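Long-range contacts in lectin (Pleurotus ostreatus, PDB 6KBQ), which binds calcium ions and, as a lectin, carbohydrate, with N-acetyl-D-galactosamine seen bound near one of its two calcium sites: residues 65-70 against 140-145; 54-59 against 193-198; 147-152 against 163-168. All blocks are in the same frame, centred on the assembly; numbering follows the deposited sequence.

Contact 1. Residues 65-70 against 140-145; sequences GGSNII and VANSPA. With CA (calcium ion), chain F.
N68 and S143 pair their backbones across two surface loops, as a single antiparallel bridge. N68 backbone N donates to S143 O at 2.9 Å. The return bond, S143 N to N68 O, is weak at 3.5 Å. N142 and S143 both face N68, which makes a G1 beta bulge. N142 also belongs to the type II turn V140–S143. Water 1 adds a polar bridge: it accepts from A145 N and probably donates to G66 O. Beside it, P144 CA sends a CA-H...O contact to G66 O at 3.3 Å.

The apolar contacts are few. In I70, chi1 -64° sets CG1 beside A141 N, and I70 CD1 reaches A141 CB at 3.9 Å. N68 CB lies 4.1 Å from A145 CB.

Within the contact, the calcium ligands come from 140-145. S143 OG binds the calcium ion at 2.6 Å and P144 O binds it at 2.4 Å. S143 OG also donates to V140 O at 2.7 Å. The ion and V140 O together help to fix the rotation of this hydroxyl. D97, D98 and N138 share the calcium.

The 65-70 loop lies between strands 54-57 and 71-80, and the 140-145 loop joins strands 129-138 and 146-155. N68 and A145 both touch W57 of strand 54-57 and N138 at the end of strand 129-138.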
loop_
_atom_site.group_PDB
_atom_site.type_symbol
_atom_site.label_atom_id
_atom_site.label_comp_id
_atom_site.label_asym_id
_atom_site.label_seq_id
_atom_site.Cartn_x
_atom_site.Cartn_y
_atom_site.Cartn_z
ATOM N N GLY A 65 -20.441 -20.982 1.095
ATOM C CA GLY A 65 -21.107 -20.203 0.068
ATOM C C GLY A 65 -22.615 -20.252 0.155
ATOM O O GLY A 65 -23.304 -19.863 -0.802
ATOM N N GLY A 66 -23.153 -20.755 1.266
ATOM C CA GLY A 66 -24.582 -20.845 1.444
ATOM C C GLY A 66 -25.169 -19.554 1.995
ATOM O O GLY A 66 -24.463 -18.589 2.311
ATOM N N SER A 67 -26.494 -19.557 2.116
ATOM C CA SER A 67 -27.199 -18.362 2.528
ATOM C C SER A 67 -26.980 -18.124 4.015
ATOM O O SER A 67 -27.010 -19.057 4.822
ATOM C CB SER A 67 -28.690 -18.481 2.191
ATOM O OG SER A 67 -29.445 -18.957 3.267
ATOM N N ASN A 68 -26.725 -16.865 4.365
ATOM C CA ASN A 68 -26.462 -16.469 5.735
ATOM C C ASN A 68 -27.346 -15.282 6.077
ATOM O O ASN A 68 -27.856 -14.589 5.191
ATOM C CB ASN A 68 -24.991 -16.108 5.934
ATOM C CG ASN A 68 -24.104 -17.339 5.992
ATOM O OD1 ASN A 68 -23.732 -17.924 4.956
ATOM N ND2 ASN A 68 -23.773 -17.747 7.196
ATOM N N ILE A 69 -27.513 -15.050 7.376
ATOM C CA ILE A 69 -28.350 -13.951 7.841
ATOM C C ILE A 69 -27.560 -12.648 7.809
ATOM O O ILE A 69 -26.322 -12.636 7.814
ATOM C CB ILE A 69 -28.879 -14.228 9.260
ATOM C CG1 ILE A 69 -27.702 -14.313 10.244
ATOM C CG2 ILE A 69 -29.729 -15.504 9.288
ATOM C CD1 ILE A 69 -28.123 -14.261 11.724
ATOM N N ILE A 70 -28.295 -11.532 7.817
ATOM C CA ILE A 70 -27.675 -10.239 8.079
ATOM C C ILE A 70 -27.066 -10.262 9.470
ATOM O O ILE A 70 -27.729 -10.611 10.454
ATOM C CB ILE A 70 -28.698 -9.101 7.920
ATOM C CG1 ILE A 70 -29.180 -9.040 6.467
ATOM C CG2 ILE A 70 -28.073 -7.759 8.339
ATOM C CD1 ILE A 70 -30.507 -8.325 6.271
ATOM N N VAL A 140 -27.014 -8.546 3.068
ATOM C CA VAL A 140 -28.189 -8.975 2.320
ATOM C C VAL A 140 -28.671 -10.292 2.911
ATOM O O VAL A 140 -27.874 -11.223 3.092
ATOM C CB VAL A 140 -27.880 -9.126 0.824
ATOM C CG1 VAL A 140 -29.110 -9.608 0.086
ATOM C CG2 VAL A 140 -27.384 -7.798 0.245
ATOM N N ALA A 141 -29.972 -10.380 3.189
ATOM C CA ALA A 141 -30.525 -11.589 3.789
ATOM C C ALA A 141 -30.457 -12.761 2.811
ATOM O O ALA A 141 -30.547 -12.584 1.597
ATOM C CB ALA A 141 -31.969 -11.345 4.225
ATOM N N ASN A 142 -30.273 -13.972 3.352
ATOM C CA ASN A 142 -30.258 -15.202 2.541
ATOM C C ASN A 142 -29.142 -15.201 1.501
ATOM O O ASN A 142 -29.258 -15.849 0.460
ATOM C CB ASN A 142 -31.593 -15.440 1.814
ATOM C CG ASN A 142 -32.768 -15.448 2.742
ATOM O OD1 ASN A 142 -32.745 -16.098 3.790
ATOM N ND2 ASN A 142 -33.814 -14.711 2.374
ATOM N N SER A 143 -28.074 -14.462 1.733
ATOM C CA SER A 143 -27.020 -14.339 0.742
ATOM C C SER A 143 -25.709 -14.856 1.322
ATOM O O SER A 143 -25.545 -14.917 2.548
ATOM C CB SER A 143 -26.862 -12.875 0.304
ATOM O OG SER A 143 -26.108 -12.157 1.256
ATOM N N PRO A 144 -24.749 -15.234 0.476
ATOM C CA PRO A 144 -23.467 -15.726 1.004
ATOM C C PRO A 144 -22.739 -14.642 1.791
ATOM O O PRO A 144 -23.042 -13.453 1.697
ATOM C CB PRO A 144 -22.680 -16.148 -0.249
ATOM C CG PRO A 144 -23.414 -15.601 -1.405
ATOM C CD PRO A 144 -24.843 -15.339 -0.988
ATOM N N ALA A 145 -21.776 -15.075 2.601
ATOM C CA ALA A 145 -20.981 -14.168 3.423
ATOM C C ALA A 145 -19.553 -14.685 3.518
ATOM O O ALA A 145 -19.334 -15.900 3.573
ATOM C CB ALA A 145 -21.579 -14.021 4.836
HETATM CA CA CA F . -23.738 -11.165 1.338
HETATM O O HOH W 1 -21.405 -17.976 2.456
#

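Contact 2. Residues 54-59 against 193-198; sequences KWIWTG and AAVQGA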
loop_
_atom_site.group_PDB
_atom_site.type_symbol
_atom_site.label_atom_id
_atom_site.label_comp_id
_atom_site.label_asym_id
_atom_site.label_seq_id
_atom_site.Cartn_x
_atom_site.Cartn_y
_atom_site.Cartn_z
ATOM N N LYS A 54 -8.063 -17.981 1.420
ATOM C CA LYS A 54 -9.365 -18.632 1.542
ATOM C C LYS A 54 -10.426 -17.657 2.043
ATOM O O LYS A 54 -10.135 -16.780 2.858
ATOM C CB LYS A 54 -9.294 -19.826 2.505
ATOM C CG LYS A 54 -8.913 -21.142 1.829
ATOM C CD LYS A 54 -7.550 -21.611 2.228
ATOM C CE LYS A 54 -7.164 -22.907 1.483
ATOM N NZ LYS A 54 -7.055 -22.767 -0.023
ATOM N N TRP A 55 -11.656 -17.817 1.549
ATOM C CA TRP A 55 -12.808 -17.132 2.124
ATOM C C TRP A 55 -13.196 -17.792 3.439
ATOM O O TRP A 55 -13.320 -19.020 3.507
ATOM C CB TRP A 55 -14.002 -17.182 1.169
ATOM C CG TRP A 55 -13.780 -16.478 -0.129
ATOM C CD1 TRP A 55 -13.350 -17.033 -1.302
ATOM C CD2 TRP A 55 -13.992 -15.082 -0.396
ATOM N NE1 TRP A 55 -13.270 -16.067 -2.275
ATOM C CE2 TRP A 55 -13.649 -14.861 -1.743
ATOM C CE3 TRP A 55 -14.413 -13.996 0.385
ATOM C CZ2 TRP A 55 -13.740 -13.597 -2.345
ATOM C CZ3 TRP A 55 -14.493 -12.724 -0.217
ATOM C CH2 TRP A 55 -14.153 -12.546 -1.567
ATOM N N ILE A 56 -13.422 -16.989 4.481
ATOM C CA ILE A 56 -13.857 -17.539 5.756
ATOM C C ILE A 56 -15.114 -16.819 6.213
ATOM O O ILE A 56 -15.375 -15.669 5.837
ATOM C CB ILE A 56 -12.763 -17.470 6.849
ATOM C CG1 ILE A 56 -12.358 -16.021 7.145
ATOM C CG2 ILE A 56 -11.571 -18.328 6.441
ATOM C CD1 ILE A 56 -11.241 -15.882 8.221
ATOM N N TRP A 57 -15.907 -17.534 7.014
ATOM C CA TRP A 57 -17.067 -17.004 7.721
ATOM C C TRP A 57 -17.207 -17.846 8.976
ATOM O O TRP A 57 -16.225 -18.439 9.430
ATOM C CB TRP A 57 -18.348 -17.048 6.862
ATOM C CG TRP A 57 -19.435 -16.123 7.383
ATOM C CD1 TRP A 57 -20.683 -16.482 7.837
ATOM C CD2 TRP A 57 -19.356 -14.687 7.526
ATOM N NE1 TRP A 57 -21.376 -15.363 8.248
ATOM C CE2 TRP A 57 -20.583 -14.255 8.078
ATOM C CE3 TRP A 57 -18.367 -13.735 7.243
ATOM C CZ2 TRP A 57 -20.852 -12.903 8.338
ATOM C CZ3 TRP A 57 -18.626 -12.394 7.519
ATOM C CH2 TRP A 57 -19.863 -11.991 8.054
ATOM N N THR A 58 -18.410 -17.933 9.534
ATOM C CA THR A 58 -18.587 -18.573 10.826
ATOM C C THR A 58 -19.029 -20.017 10.731
ATOM O O THR A 58 -18.879 -20.740 11.705
ATOM C CB THR A 58 -19.643 -17.850 11.658
ATOM O OG1 THR A 58 -20.912 -17.965 10.987
ATOM C CG2 THR A 58 -19.257 -16.395 11.873
ATOM N N GLY A 59 -19.625 -20.434 9.623
ATOM C CA GLY A 59 -20.201 -21.760 9.567
ATOM C C GLY A 59 -21.549 -21.896 10.240
ATOM O O GLY A 59 -22.022 -23.020 10.409
ATOM N N ALA A 193 -12.604 -20.432 12.381
ATOM C CA ALA A 193 -13.356 -19.933 11.237
ATOM C C ALA A 193 -13.674 -21.080 10.272
ATOM O O ALA A 193 -12.924 -22.048 10.172
ATOM C CB ALA A 193 -12.552 -18.827 10.535
ATOM N N ALA A 194 -14.790 -20.969 9.546
ATOM C CA ALA A 194 -15.199 -21.983 8.572
ATOM C C ALA A 194 -14.905 -21.487 7.156
ATOM O O ALA A 194 -15.387 -20.419 6.751
ATOM C CB ALA A 194 -16.687 -22.324 8.708
ATOM N N VAL A 195 -14.138 -22.279 6.401
ATOM C CA VAL A 195 -13.760 -21.911 5.042
ATOM C C VAL A 195 -14.995 -21.941 4.154
ATOM O O VAL A 195 -15.745 -22.922 4.148
ATOM C CB VAL A 195 -12.654 -22.849 4.531
ATOM C CG1 VAL A 195 -12.449 -22.709 3.033
ATOM C CG2 VAL A 195 -11.329 -22.583 5.281
ATOM N N GLN A 196 -15.230 -20.846 3.412
ATOM C CA GLN A 196 -16.349 -20.744 2.482
ATOM C C GLN A 196 -15.972 -21.079 1.050
ATOM O O GLN A 196 -16.866 -21.291 0.218
ATOM C CB GLN A 196 -16.945 -19.324 2.512
ATOM C CG GLN A 196 -17.402 -18.897 3.901
ATOM C CD GLN A 196 -18.450 -19.837 4.447
ATOM O OE1 GLN A 196 -19.543 -19.941 3.893
ATOM N NE2 GLN A 196 -18.106 -20.570 5.502
ATOM N N GLY A 197 -14.689 -21.119 0.741
ATOM C CA GLY A 197 -14.252 -21.314 -0.622
ATOM C C GLY A 197 -12.806 -20.916 -0.763
ATOM O O GLY A 197 -12.202 -20.331 0.141
ATOM N N ALA A 198 -12.252 -21.245 -1.922
ATOM C CA ALA A 198 -10.863 -20.957 -2.241
ATOM C C ALA A 198 -10.803 -19.872 -3.312
ATOM O O ALA A 198 -11.817 -19.502 -3.908
ATOM C CB ALA A 198 -10.144 -22.234 -2.704
HETATM O O HOH W 2 -12.628 -16.740 -5.016
#
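An antiparallel two-stranded sheet pairs strand 54-57 with strand 194-198, and W57 and A194 form its regular hydrogen-bonded pair. W57 N donates to A194 O and A194 N to W57 O, both at 2.9 Å. Further along, Q196 N donates to W55 O at 2.6 Å, and W55 N donates to G197 O. Q196 and G197 thus both bond to W55. The short strand segments run 142° apart, antiparallel but well twisted.

The Q196 side chain folds back over its own strand. Its chain bends at chi2 (-59°), and Q196 NE2 donates to A194 O at 3.0 Å, almost straight and within the amide plane. W57 N reaches the same oxygen from the opposite face of the carbonyl, so A194 O is gripped twice. CG of Q196 packs on W57 CB at 3.6 Å. OE1 of Q196 is held by G65 N.

Strand 54-57 is also tied to strand 146-155 by a backbone bond between I56 and I147, and I56 packs on F75 of strand 71-80. On the face carrying I56, I56 CB meets A193 CB at 3.9 Å, and the K54 chain crosses V195 obliquely. On the W55 face, the indole turns its edge to the other strand, with A198 O in the ring plane. Water 2 joins the two, accepting from W55 NE1 at 2.9 Å and probably donating to A198 O. The W55 ring also meets that of W204.

Contact 3. Residues 147-152 against 163-168; sequences IMASIL and FVTDES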
loop_
_atom_site.group_PDB
_atom_site.type_symbol
_atom_site.label_atom_id
_atom_site.label_comp_id
_atom_site.label_asym_id
_atom_site.label_seq_id
_atom_site.Cartn_x
_atom_site.Cartn_y
_atom_site.Cartn_z
ATOM N N ILE A 147 -15.027 -13.319 4.123
ATOM C CA ILE A 147 -13.919 -12.378 4.030
ATOM C C ILE A 147 -12.688 -13.135 3.563
ATOM O O ILE A 147 -12.494 -14.307 3.909
ATOM C CB ILE A 147 -13.633 -11.635 5.362
ATOM C CG1 ILE A 147 -13.178 -12.587 6.418
ATOM C CG2 ILE A 147 -14.875 -10.854 5.867
ATOM C CD1 ILE A 147 -12.188 -11.973 7.371
ATOM N N MET A 148 -11.883 -12.479 2.733
ATOM C CA MET A 148 -10.652 -13.046 2.210
ATOM C C MET A 148 -9.569 -11.991 2.306
ATOM O O MET A 148 -9.783 -10.841 1.899
ATOM C CB MET A 148 -10.806 -13.501 0.749
ATOM C CG MET A 148 -9.473 -13.726 0.030
ATOM S SD MET A 148 -9.662 -14.214 -1.709
ATOM C CE MET A 148 -9.971 -15.966 -1.546
ATOM N N ALA A 149 -8.421 -12.368 2.863
ATOM C CA ALA A 149 -7.321 -11.427 2.952
ATOM C C ALA A 149 -6.017 -12.141 2.665
ATOM O O ALA A 149 -5.857 -13.340 2.919
ATOM C CB ALA A 149 -7.246 -10.742 4.324
ATOM N N SER A 150 -5.081 -11.377 2.144
ATOM C CA SER A 150 -3.709 -11.818 1.980
ATOM C C SER A 150 -2.824 -10.783 2.662
ATOM O O SER A 150 -2.996 -9.574 2.438
ATOM C CB SER A 150 -3.396 -11.943 0.489
ATOM O OG SER A 150 -2.124 -12.473 0.252
ATOM N N ILE A 151 -1.893 -11.246 3.491
ATOM C CA ILE A 151 -1.011 -10.382 4.275
ATOM C C ILE A 151 0.427 -10.723 3.903
ATOM O O ILE A 151 0.956 -11.764 4.321
ATOM C CB ILE A 151 -1.240 -10.552 5.784
ATOM C CG1 ILE A 151 -2.701 -10.297 6.132
ATOM C CG2 ILE A 151 -0.352 -9.602 6.598
ATOM C CD1 ILE A 151 -3.082 -10.871 7.457
ATOM N N LEU A 152 1.073 -9.857 3.133
ATOM C CA LEU A 152 2.462 -10.081 2.735
ATOM C C LEU A 152 3.366 -9.356 3.737
ATOM O O LEU A 152 3.479 -8.131 3.716
ATOM C CB LEU A 152 2.683 -9.599 1.307
ATOM C CG LEU A 152 4.094 -9.720 0.749
ATOM C CD1 LEU A 152 4.588 -11.155 0.877
ATOM C CD2 LEU A 152 4.114 -9.253 -0.696
ATOM N N PHE A 163 0.706 -14.543 4.535
ATOM C CA PHE A 163 -0.239 -15.187 5.435
ATOM C C PHE A 163 -1.649 -14.876 4.953
ATOM O O PHE A 163 -1.891 -13.810 4.372
ATOM C CB PHE A 163 -0.037 -14.706 6.865
ATOM C CG PHE A 163 1.356 -14.930 7.363
ATOM C CD1 PHE A 163 1.690 -16.108 8.014
ATOM C CD2 PHE A 163 2.347 -13.978 7.151
ATOM C CE1 PHE A 163 2.987 -16.326 8.466
ATOM C CE2 PHE A 163 3.633 -14.188 7.596
ATOM C CZ PHE A 163 3.956 -15.368 8.251
ATOM N N VAL A 164 -2.578 -15.817 5.178
ATOM C CA VAL A 164 -3.892 -15.764 4.549
ATOM C C VAL A 164 -4.965 -16.090 5.569
ATOM O O VAL A 164 -4.713 -16.742 6.583
ATOM C CB VAL A 164 -4.019 -16.719 3.337
ATOM C CG1 VAL A 164 -3.024 -16.331 2.265
ATOM C CG2 VAL A 164 -3.803 -18.179 3.766
ATOM N N THR A 165 -6.178 -15.616 5.284
ATOM C CA THR A 165 -7.352 -16.075 6.015
ATOM C C THR A 165 -7.565 -17.556 5.720
ATOM O O THR A 165 -7.491 -17.987 4.564
ATOM C CB THR A 165 -8.589 -15.267 5.594
ATOM O OG1 THR A 165 -8.566 -15.072 4.175
ATOM C CG2 THR A 165 -8.602 -13.902 6.259
ATOM N N ASP A 166 -7.798 -18.340 6.761
ATOM C CA ASP A 166 -8.120 -19.750 6.579
ATOM C C ASP A 166 -8.739 -20.264 7.872
ATOM O O ASP A 166 -9.117 -19.483 8.753
ATOM C CB ASP A 166 -6.889 -20.566 6.166
ATOM C CG ASP A 166 -5.754 -20.511 7.192
ATOM O OD1 ASP A 166 -5.996 -20.243 8.394
ATOM O OD2 ASP A 166 -4.596 -20.750 6.782
ATOM N N GLU A 167 -8.813 -21.593 7.992
ATOM C CA GLU A 167 -9.461 -22.245 9.120
ATOM C C GLU A 167 -8.703 -22.059 10.430
ATOM O O GLU A 167 -9.267 -22.356 11.481
ATOM C CB GLU A 167 -9.641 -23.738 8.816
ATOM C CG GLU A 167 -8.326 -24.537 8.748
ATOM C CD GLU A 167 -7.603 -24.468 7.391
ATOM O OE1 GLU A 167 -8.044 -23.746 6.451
ATOM O OE2 GLU A 167 -6.567 -25.159 7.262
ATOM N N SER A 168 -7.459 -21.574 10.397
ATOM C CA SER A 168 -6.738 -21.292 11.633
ATOM C C SER A 168 -7.161 -19.974 12.285
ATOM O O SER A 168 -6.769 -19.715 13.424
ATOM C CB SER A 168 -5.225 -21.296 11.369
ATOM O OG SER A 168 -4.804 -20.153 10.638
#
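T165 points its side chain at A149, and the hydroxyl and the methyl group both make contact. OG1 sits between the backbone N and the carbonyl carbon of T165 (chi1 41°). There T165 OG1 accepts from A149 N at 3.0 Å, with a nearly straight bond of 165°. T165 CG2, on the other branch, lies alongside A149 CB at 3.9 Å. T165 N donates in turn to A149 O at 3.3 Å. The hydroxyl takes the place where the T165 backbone carbonyl would probably accept if the pairing went on past V164. It is also hydrogen-bonded to K54 O.

Residues 147-152 and 163-164 belong to the beta hairpin of strands 146-155 and 160-164, and the chain leaves the strand at T165. I151 and F163 are a hydrogen-bonded pair. I151 N donates to F163 O at 2.7 Å, and F163 N donates to I151 O at 2.8 Å. Between the strands, V164 CA makes a CA-H...O contact to A149 O at 3.5 Å. The I151 and F163 side chains leave the same face, but contact between them is slight, with I151 CB 4.5 Å from F163 CB. F163 presents a ring edge to the other strand: F163 CD2 is 3.9 Å from I151 O, which lies near the ring plane. I151 also packs on A90 and I92 of strand 87-96.

On the face of S150 and V164 the two side chains approach only loosely. S150 OG bonds instead to L49 O.

Contacts 2 and 3 are joined directly, with centres about 10 Å apart. K54 O lies 2.7 Å from T165 OG1, and I56 N lies 2.9 Å from I147 O. Strand 54-57 therefore links its own two-stranded sheet to the hairpin. Contact 1 is about 13 Å from contact 2, centre to centre. W57 CE2 packs on A145 CB at 3.4 Å, and Q196 OE1 lies 3.1 Å from G65 N. Contact 2 also borders the calcium site. Between nearest side-chain atoms, W57 is about 4 Å from N138 and W55 about 5 Å from D97. The nearest side-chain atom to the ion is about 8 Å away in W57 and about 10 Å in I147. Contacts 1 and 3 adjoin in sequence but do not otherwise touch.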